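Putative chitobiase (Bacteroides thetaiotaomicron, PDB 3HNM) is of unknown function but, as a putative chitobiase fragment with an F5/8 type C domain, probably serves as a carbohydrate-binding module. Local coordinates at residues Ser43-Trp57 / Tyr150-Ala162. Numbering follows the deposited sequence.
With MG (magnesium ion), chain E.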
ATOM      1  N   SER A  43      -8.827  -3.895   2.814  1.00 41.92           N
ATOM      2  CA  SER A  43      -8.721  -3.214   4.088  1.00 41.25           C
ATOM      3  C   SER A  43      -7.560  -2.253   4.067  1.00 40.82           C
ATOM      4  O   SER A  43      -7.128  -1.761   5.101  1.00 40.67           O
ATOM      5  CB  SER A  43      -8.516  -4.246   5.189  1.00 41.54           C
ATOM      6  OG  SER A  43      -8.514  -3.618   6.450  1.00 43.43           O
ATOM      7  N   LEU A  44      -7.066  -1.966   2.875  1.00 42.19           N
ATOM      8  CA  LEU A  44      -5.893  -1.104   2.740  1.00 44.63           C
ATOM      9  C   LEU A  44      -6.214   0.282   2.197  1.00 47.29           C
ATOM     10  O   LEU A  44      -5.422   1.214   2.382  1.00 47.96           O
ATOM     11  CB  LEU A  44      -4.880  -1.808   1.836  1.00 41.30           C
ATOM     12  CG  LEU A  44      -3.426  -1.775   2.235  1.00 39.03           C
ATOM     13  CD1 LEU A  44      -3.275  -1.963   3.732  1.00 39.04           C
ATOM     14  CD2 LEU A  44      -2.706  -2.864   1.469  1.00 36.97           C
ATOM     15  N   ILE A  45      -7.365   0.391   1.522  1.00 47.81           N
ATOM     16  CA  ILE A  45      -7.854   1.645   0.941  1.00 47.92           C
ATOM     17  C   ILE A  45      -9.285   1.960   1.399  1.00 49.67           C
ATOM     18  O   ILE A  45     -10.162   2.276   0.587  1.00 49.21           O
ATOM     19  CB  ILE A  45      -7.816   1.638  -0.629  1.00 45.83           C
ATOM     20  CG1 ILE A  45      -8.863   0.686  -1.224  1.00 44.27           C
ATOM     21  CG2 ILE A  45      -6.439   1.252  -1.103  1.00 44.93           C
ATOM     22  CD1 ILE A  45      -8.612  -0.759  -0.958  1.00 46.21           C
ATOM     23  N   ASP A  46      -9.513   1.873   2.706  1.00 51.42           N
ATOM     24  CA  ASP A  46     -10.828   2.170   3.268  1.00 54.17           C
ATOM     25  C   ASP A  46     -10.818   3.455   4.115  1.00 55.45           C
ATOM     26  O   ASP A  46     -11.536   3.572   5.110  1.00 56.05           O
ATOM     27  CB  ASP A  46     -11.356   0.983   4.099  1.00 54.44           C
ATOM     28  CG  ASP A  46     -10.620   0.799   5.422  1.00 55.33           C
ATOM     29  OD1 ASP A  46     -11.126   0.016   6.266  1.00 54.36           O
ATOM     30  OD2 ASP A  46      -9.543   1.425   5.612  1.00 56.05           O
ATOM     31  N   ASN A  47      -9.980   4.407   3.718  1.00 56.22           N
ATOM     32  CA  ASN A  47      -9.870   5.699   4.400  1.00 56.23           C
ATOM     33  C   ASN A  47      -9.076   5.767   5.711  1.00 54.50           C
ATOM     34  O   ASN A  47      -8.421   6.777   5.962  1.00 54.81           O
ATOM     35  CB  ASN A  47     -11.271   6.300   4.618  1.00 58.57           C
ATOM     36  CG  ASN A  47     -11.998   6.587   3.304  1.00 60.60           C
ATOM     37  OD1 ASN A  47     -12.085   5.717   2.423  1.00 61.49           O
ATOM     38  ND2 ASN A  47     -12.537   7.805   3.172  1.00 60.91           N
ATOM     39  N   ASN A  48      -9.113   4.737   6.554  1.00 51.83           N
ATOM     40  CA  ASN A  48      -8.337   4.845   7.791  1.00 52.09           C
ATOM     41  C   ASN A  48      -7.338   3.733   8.120  1.00 51.62           C
ATOM     42  O   ASN A  48      -7.484   2.587   7.682  1.00 50.60           O
ATOM     43  CB  ASN A  48      -9.257   5.063   9.003  1.00 50.54           C
ATOM     44  CG  ASN A  48     -10.100   3.847   9.339  1.00 48.85           C
ATOM     45  OD1 ASN A  48     -10.972   3.446   8.569  1.00 47.84           O
ATOM     46  ND2 ASN A  48      -9.844   3.258  10.503  1.00 47.70           N
ATOM     47  N   PRO A  49      -6.275   4.083   8.874  1.00 51.52           N
ATOM     48  CA  PRO A  49      -5.239   3.125   9.277  1.00 51.83           C
ATOM     49  C   PRO A  49      -5.749   2.283  10.456  1.00 52.69           C
ATOM     50  O   PRO A  49      -5.020   1.455  11.012  1.00 53.51           O
ATOM     51  CB  PRO A  49      -4.067   4.018   9.694  1.00 51.00           C
ATOM     52  CG  PRO A  49      -4.314   5.306   8.976  1.00 50.83           C
ATOM     53  CD  PRO A  49      -5.806   5.466   9.090  1.00 51.14           C
ATOM     54  N   GLY A  50      -7.002   2.526  10.850  1.00 52.41           N
ATOM     55  CA  GLY A  50      -7.606   1.783  11.950  1.00 50.47           C
ATOM     56  C   GLY A  50      -7.818   0.320  11.583  1.00 48.98           C
ATOM     57  O   GLY A  50      -7.764  -0.569  12.438  1.00 49.33           O
ATOM     58  N   THR A  51      -8.082   0.089  10.299  1.00 46.24           N
ATOM     59  CA  THR A  51      -8.282  -1.242   9.747  1.00 44.00           C
ATOM     60  C   THR A  51      -6.942  -1.582   9.114  1.00 43.07           C
ATOM     61  O   THR A  51      -6.253  -0.686   8.608  1.00 43.66           O
ATOM     62  CB  THR A  51      -9.309  -1.234   8.634  1.00 44.40           C
ATOM     63  OG1 THR A  51      -8.843  -0.377   7.586  1.00 43.48           O
ATOM     64  CG2 THR A  51     -10.641  -0.728   9.139  1.00 43.41           C
ATOM     65  N   GLN A  52      -6.578  -2.863   9.110  1.00 40.06           N
ATOM     66  CA  GLN A  52      -5.284  -3.273   8.555  1.00 36.18           C
ATOM     67  C   GLN A  52      -5.374  -4.366   7.503  1.00 34.83           C
ATOM     68  O   GLN A  52      -6.455  -4.799   7.123  1.00 35.94           O
ATOM     69  CB  GLN A  52      -4.372  -3.775   9.678  1.00 32.03           C
ATOM     70  CG  GLN A  52      -4.744  -5.173  10.126  1.00 26.85           C
ATOM     71  CD  GLN A  52      -4.003  -5.622  11.348  1.00 26.39           C
ATOM     72  OE1 GLN A  52      -4.067  -6.785  11.731  1.00 24.21           O
ATOM     73  NE2 GLN A  52      -3.297  -4.704  11.977  1.00 25.67           N
ATOM     74  N   TRP A  53      -4.201  -4.786   7.040  1.00 34.29           N
ATOM     75  CA  TRP A  53      -4.041  -5.862   6.064  1.00 32.21           C
ATOM     76  C   TRP A  53      -3.021  -6.818   6.675  1.00 31.15           C
ATOM     77  O   TRP A  53      -2.013  -6.380   7.231  1.00 28.63           O
ATOM     78  CB  TRP A  53      -3.492  -5.337   4.735  1.00 32.28           C
ATOM     79  CG  TRP A  53      -2.838  -6.413   3.905  1.00 32.30           C
ATOM     80  CD1 TRP A  53      -3.453  -7.300   3.054  1.00 31.55           C
ATOM     81  CD2 TRP A  53      -1.451  -6.761   3.908  1.00 33.31           C
ATOM     82  NE1 TRP A  53      -2.532  -8.179   2.532  1.00 31.14           N
ATOM     83  CE2 TRP A  53      -1.294  -7.873   3.039  1.00 34.09           C
ATOM     84  CE3 TRP A  53      -0.320  -6.244   4.565  1.00 32.85           C
ATOM     85  CZ2 TRP A  53      -0.041  -8.479   2.811  1.00 34.74           C
ATOM     86  CZ3 TRP A  53       0.920  -6.846   4.338  1.00 34.29           C
ATOM     87  CH2 TRP A  53       1.047  -7.953   3.467  1.00 34.84           C
ATOM     88  N   LEU A  54      -3.274  -8.117   6.566  1.00 30.96           N
ATOM     89  CA  LEU A  54      -2.357  -9.093   7.123  1.00 31.56           C
ATOM     90  C   LEU A  54      -1.841 -10.032   6.032  1.00 32.01           C
ATOM     91  O   LEU A  54      -2.595 -10.469   5.163  1.00 33.12           O
ATOM     92  CB  LEU A  54      -3.048  -9.890   8.228  1.00 30.00           C
ATOM     93  CG  LEU A  54      -2.101 -10.522   9.240  1.00 31.50           C
ATOM     94  CD1 LEU A  54      -1.323  -9.408   9.937  1.00 30.82           C
ATOM     95  CD2 LEU A  54      -2.883 -11.358  10.258  1.00 31.21           C
ATOM     96  N   CYS A  55      -0.542 -10.307   6.070  1.00 30.74           N
ATOM     97  CA  CYS A  55       0.094 -11.198   5.105  1.00 31.12           C
ATOM     98  C   CYS A  55      -0.403 -12.625   5.362  1.00 32.07           C
ATOM     99  O   CYS A  55      -1.184 -12.842   6.280  1.00 34.14           O
ATOM    100  CB  CYS A  55       1.597 -11.163   5.307  1.00 28.94           C
ATOM    101  SG  CYS A  55       2.029 -11.606   6.975  1.00 27.68           S
ATOM    102  N   ARG A  56       0.045 -13.593   4.564  1.00 31.34           N
ATOM    103  CA  ARG A  56      -0.369 -14.974   4.775  1.00 30.61           C
ATOM    104  C   ARG A  56       0.260 -15.376   6.100  1.00 30.94           C
ATOM    105  O   ARG A  56       1.462 -15.197   6.303  1.00 32.06           O
ATOM    106  CB  ARG A  56       0.144 -15.878   3.669  1.00 29.49           C
ATOM    107  CG  ARG A  56      -0.885 -16.866   3.231  1.00 29.24           C
ATOM    108  CD  ARG A  56      -0.266 -18.020   2.506  1.00 29.51           C
ATOM    109  NE  ARG A  56      -1.205 -19.129   2.437  1.00 30.83           N
ATOM    110  CZ  ARG A  56      -0.867 -20.375   2.145  1.00 31.34           C
ATOM    111  NH1 ARG A  56       0.398 -20.674   1.890  1.00 33.88           N
ATOM    112  NH2 ARG A  56      -1.794 -21.320   2.113  1.00 32.49           N
ATOM    113  N   TRP A  57      -0.543 -15.925   7.000  1.00 30.05           N
ATOM    114  CA  TRP A  57      -0.031 -16.264   8.307  1.00 29.28           C
ATOM    115  C   TRP A  57       0.209 -17.735   8.573  1.00 29.20           C
ATOM    116  O   TRP A  57       1.106 -18.094   9.346  1.00 28.42           O
ATOM    117  CB  TRP A  57      -0.963 -15.671   9.365  1.00 28.33           C
ATOM    118  CG  TRP A  57      -0.284 -15.339  10.657  1.00 30.08           C
ATOM    119  CD1 TRP A  57      -0.046 -16.182  11.691  1.00 29.78           C
ATOM    120  CD2 TRP A  57       0.271 -14.070  11.034  1.00 32.12           C
ATOM    121  NE1 TRP A  57       0.624 -15.525  12.696  1.00 30.74           N
ATOM    122  CE2 TRP A  57       0.833 -14.227  12.321  1.00 31.71           C
ATOM    123  CE3 TRP A  57       0.350 -12.820  10.409  1.00 33.36           C
ATOM    124  CZ2 TRP A  57       1.465 -13.177  13.001  1.00 32.18           C
ATOM    125  CZ3 TRP A  57       0.982 -11.774  11.086  1.00 34.38           C
ATOM    126  CH2 TRP A  57       1.531 -11.964  12.371  1.00 32.93           C
ATOM    127  N   TYR A 150       9.660 -10.955  16.584  1.00 27.94           N
ATOM    128  CA  TYR A 150       9.929 -12.004  17.567  1.00 28.88           C
ATOM    129  C   TYR A 150       9.466 -13.308  16.943  1.00 28.70           C
ATOM    130  O   TYR A 150       9.935 -14.385  17.298  1.00 30.82           O
ATOM    131  CB  TYR A 150       9.172 -11.765  18.883  1.00 29.81           C
ATOM    132  CG  TYR A 150       7.668 -11.790  18.760  1.00 30.57           C
ATOM    133  CD1 TYR A 150       6.961 -12.990  18.777  1.00 29.48           C
ATOM    134  CD2 TYR A 150       6.954 -10.605  18.576  1.00 30.33           C
ATOM    135  CE1 TYR A 150       5.580 -13.007  18.607  1.00 30.95           C
ATOM    136  CE2 TYR A 150       5.575 -10.611  18.404  1.00 31.37           C
ATOM    137  CZ  TYR A 150       4.890 -11.813  18.418  1.00 31.41           C
ATOM    138  OH  TYR A 150       3.521 -11.815  18.232  1.00 30.78           O
ATOM    139  N   ASP A 151       8.540 -13.203  16.001  1.00 27.20           N
ATOM    140  CA  ASP A 151       8.031 -14.387  15.343  1.00 26.97           C
ATOM    141  C   ASP A 151       8.418 -14.414  13.874  1.00 26.87           C
ATOM    142  O   ASP A 151       7.598 -14.711  13.011  1.00 26.26           O
ATOM    143  CB  ASP A 151       6.514 -14.459  15.495  1.00 27.73           C
ATOM    144  CG  ASP A 151       5.947 -15.726  14.939  1.00 27.41           C
ATOM    145  OD1 ASP A 151       6.594 -16.784  15.163  1.00 27.22           O
ATOM    146  OD2 ASP A 151       4.866 -15.656  14.304  1.00 24.54           O
ATOM    147  N   GLY A 152       9.684 -14.112  13.608  1.00 27.20           N
ATOM    148  CA  GLY A 152      10.175 -14.115  12.251  1.00 27.34           C
ATOM    149  C   GLY A 152       9.461 -13.128  11.352  1.00 27.42           C
ATOM    150  O   GLY A 152       8.787 -12.213  11.824  1.00 26.94           O
ATOM    151  N   LEU A 153       9.610 -13.340  10.044  1.00 27.67           N
ATOM    152  CA  LEU A 153       9.008 -12.503   9.009  1.00 26.93           C
ATOM    153  C   LEU A 153       7.479 -12.424   9.051  1.00 27.70           C
ATOM    154  O   LEU A 153       6.781 -13.292   8.520  1.00 27.45           O
ATOM    155  CB  LEU A 153       9.438 -13.005   7.623  1.00 26.39           C
ATOM    156  CG  LEU A 153       8.860 -12.361   6.363  1.00 25.69           C
ATOM    157  CD1 LEU A 153       9.798 -11.288   5.897  1.00 26.79           C
ATOM    158  CD2 LEU A 153       8.678 -13.409   5.276  1.00 25.16           C
ATOM    159  N   ARG A 154       6.960 -11.379   9.683  1.00 29.34           N
ATOM    160  CA  ARG A 154       5.512 -11.145   9.762  1.00 29.57           C
ATOM    161  C   ARG A 154       5.331  -9.740   9.224  1.00 28.28           C
ATOM    162  O   ARG A 154       6.253  -8.935   9.287  1.00 29.39           O
ATOM    163  CB  ARG A 154       5.029 -11.192  11.214  1.00 31.14           C
ATOM    164  CG  ARG A 154       5.076 -12.553  11.847  1.00 33.38           C
ATOM    165  CD  ARG A 154       4.174 -13.497  11.103  1.00 35.59           C
ATOM    166  NE  ARG A 154       4.098 -14.809  11.740  1.00 38.54           N
ATOM    167  CZ  ARG A 154       3.462 -15.841  11.203  1.00 40.34           C
ATOM    168  NH1 ARG A 154       2.857 -15.703  10.030  1.00 42.59           N
ATOM    169  NH2 ARG A 154       3.428 -17.006  11.824  1.00 41.22           N
ATOM    170  N   VAL A 155       4.170  -9.433   8.676  1.00 26.52           N
ATOM    171  CA  VAL A 155       3.987  -8.081   8.180  1.00 26.51           C
ATOM    172  C   VAL A 155       2.524  -7.713   7.959  1.00 26.14           C
ATOM    173  O   VAL A 155       1.745  -8.498   7.408  1.00 25.20           O
ATOM    174  CB  VAL A 155       4.882  -7.822   6.892  1.00 25.81           C
ATOM    175  CG1 VAL A 155       5.089  -9.113   6.136  1.00 28.89           C
ATOM    176  CG2 VAL A 155       4.258  -6.775   5.983  1.00 24.13           C
ATOM    177  N   SER A 156       2.153  -6.540   8.470  1.00 25.68           N
ATOM    178  CA  SER A 156       0.805  -6.023   8.314  1.00 28.07           C
ATOM    179  C   SER A 156       0.911  -4.562   7.894  1.00 30.25           C
ATOM    180  O   SER A 156       1.831  -3.855   8.306  1.00 30.75           O
ATOM    181  CB  SER A 156      -0.005  -6.167   9.604  1.00 25.96           C
ATOM    182  OG  SER A 156       0.591  -5.486  10.681  1.00 20.94           O
ATOM    183  N   LEU A 157      -0.026  -4.128   7.052  1.00 33.47           N
ATOM    184  CA  LEU A 157      -0.049  -2.765   6.528  1.00 34.41           C
ATOM    185  C   LEU A 157      -1.309  -2.008   6.915  1.00 36.76           C
ATOM    186  O   LEU A 157      -2.413  -2.550   6.849  1.00 37.68           O
ATOM    187  CB  LEU A 157       0.045  -2.796   5.006  1.00 32.16           C
ATOM    188  CG  LEU A 157       0.444  -1.458   4.409  1.00 31.02           C
ATOM    189  CD1 LEU A 157       1.851  -1.110   4.899  1.00 31.71           C
ATOM    190  CD2 LEU A 157       0.411  -1.530   2.895  1.00 29.59           C
ATOM    191  N   GLY A 158      -1.145  -0.745   7.297  1.00 38.12           N
ATOM    192  CA  GLY A 158      -2.293   0.060   7.672  1.00 38.84           C
ATOM    193  C   GLY A 158      -3.052   0.595   6.468  1.00 40.27           C
ATOM    194  O   GLY A 158      -4.227   0.272   6.274  1.00 40.45           O
ATOM    195  N   GLU A 159      -2.382   1.407   5.653  1.00 40.65           N
ATOM    196  CA  GLU A 159      -3.018   1.985   4.479  1.00 42.35           C
ATOM    197  C   GLU A 159      -2.060   2.705   3.512  1.00 43.21           C
ATOM    198  O   GLU A 159      -0.951   3.100   3.888  1.00 42.86           O
ATOM    199  CB  GLU A 159      -4.096   2.947   4.933  1.00 42.69           C
ATOM    200  CG  GLU A 159      -4.962   3.414   3.833  1.00 46.49           C
ATOM    201  CD  GLU A 159      -6.293   3.838   4.344  1.00 49.99           C
ATOM    202  OE1 GLU A 159      -6.297   4.742   5.215  1.00 52.80           O
ATOM    203  OE2 GLU A 159      -7.327   3.272   3.891  1.00 49.79           O
ATOM    204  N   VAL A 160      -2.514   2.886   2.269  1.00 43.74           N
ATOM    205  CA  VAL A 160      -1.733   3.533   1.206  1.00 43.27           C
ATOM    206  C   VAL A 160      -2.402   4.804   0.637  1.00 44.93           C
ATOM    207  O   VAL A 160      -3.539   4.759   0.176  1.00 46.00           O
ATOM    208  CB  VAL A 160      -1.484   2.528   0.049  1.00 41.55           C
ATOM    209  CG1 VAL A 160      -2.769   1.834  -0.312  1.00 39.99           C
ATOM    210  CG2 VAL A 160      -0.931   3.244  -1.173  1.00 41.67           C
ATOM    211  N   TYR A 161      -1.686   5.928   0.665  1.00 46.73           N
ATOM    212  CA  TYR A 161      -2.195   7.216   0.166  1.00 47.57           C
ATOM    213  C   TYR A 161      -1.569   7.577  -1.183  1.00 48.33           C
ATOM    214  O   TYR A 161      -0.460   7.135  -1.499  1.00 48.39           O
ATOM    215  CB  TYR A 161      -1.866   8.328   1.171  1.00 46.71           C
ATOM    216  CG  TYR A 161      -2.258   7.993   2.585  1.00 47.56           C
ATOM    217  CD1 TYR A 161      -3.601   7.770   2.913  1.00 47.62           C
ATOM    218  CD2 TYR A 161      -1.292   7.878   3.591  1.00 47.43           C
ATOM    219  CE1 TYR A 161      -3.988   7.436   4.205  1.00 49.11           C
ATOM    220  CE2 TYR A 161      -1.664   7.541   4.896  1.00 49.52           C
ATOM    221  CZ  TYR A 161      -3.023   7.320   5.196  1.00 49.83           C
ATOM    222  OH  TYR A 161      -3.423   6.976   6.475  1.00 50.22           O
ATOM    223  N   ALA A 162      -2.274   8.392  -1.966  1.00 48.83           N
ATOM    224  CA  ALA A 162      -1.772   8.825  -3.271  1.00 49.00           C
ATOM    225  C   ALA A 162      -2.286  10.214  -3.621  1.00 49.92           C
ATOM    226  O   ALA A 162      -3.493  10.451  -3.593  1.00 52.00           O
ATOM    227  CB  ALA A 162      -2.188   7.833  -4.342  1.00 48.70           C
TER
HETATM  228 MG    MG E 173      -6.793   0.634   6.040  1.00 26.03          MG
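The guanidinium of Arg154 lies flat over one face of the Trp57 indole, planes 4° apart, with CZ 3.3 Å from the centroid of the five-membered ring in a cation-pi stack. Its methylene CD sits over the six-membered ring of the same indole, a CH-pi contact made possible by the bend of the arginine chain at chi2 (-62°). Two groups hold the guanidinium at its edge: NH1 donates to Trp57 O at 3.0 Å, in the carbonyl plane on a lone pair, while NE and NH2 both grip Asp151 OD2 side-on from one face of the carboxylate, NE at 2.8 Å. An alanine at Arg154 is likely to leave the Trp57 face without its cation, the Asp151 charge without its mate and the indole freer to turn. Further along, the Trp53 ring meets Val155 CG2 and Leu157 N at its edge, has Cys55 N over one face near the rim, and takes Phe67 edge-to-face. Between the backbones, Trp53 and Leu157 form an antiparallel hydrogen-bonded pair, Trp53 N reaching Leu157 O at 2.9 Å, and Cys55 N follows to Val155 O at 3.2 Å. Leu44 crosses Leu157 at about a right angle, its CD1 3.7 Å from Leu157 CB. At the classic beta bulge of Gly158 and Glu159, which face Ala83, segment 43-51 curls round a magnesium ion, bound by Ser43 O at 2.6 Å and by Thr51 OG1; Asp46, Asn48 and, from the bulge itself, Gly158 complete the site. Short edge strand 53-54 pairing with 156-166 beside a metal-binding loop fits the beta-sandwich of F5/8 type C domains.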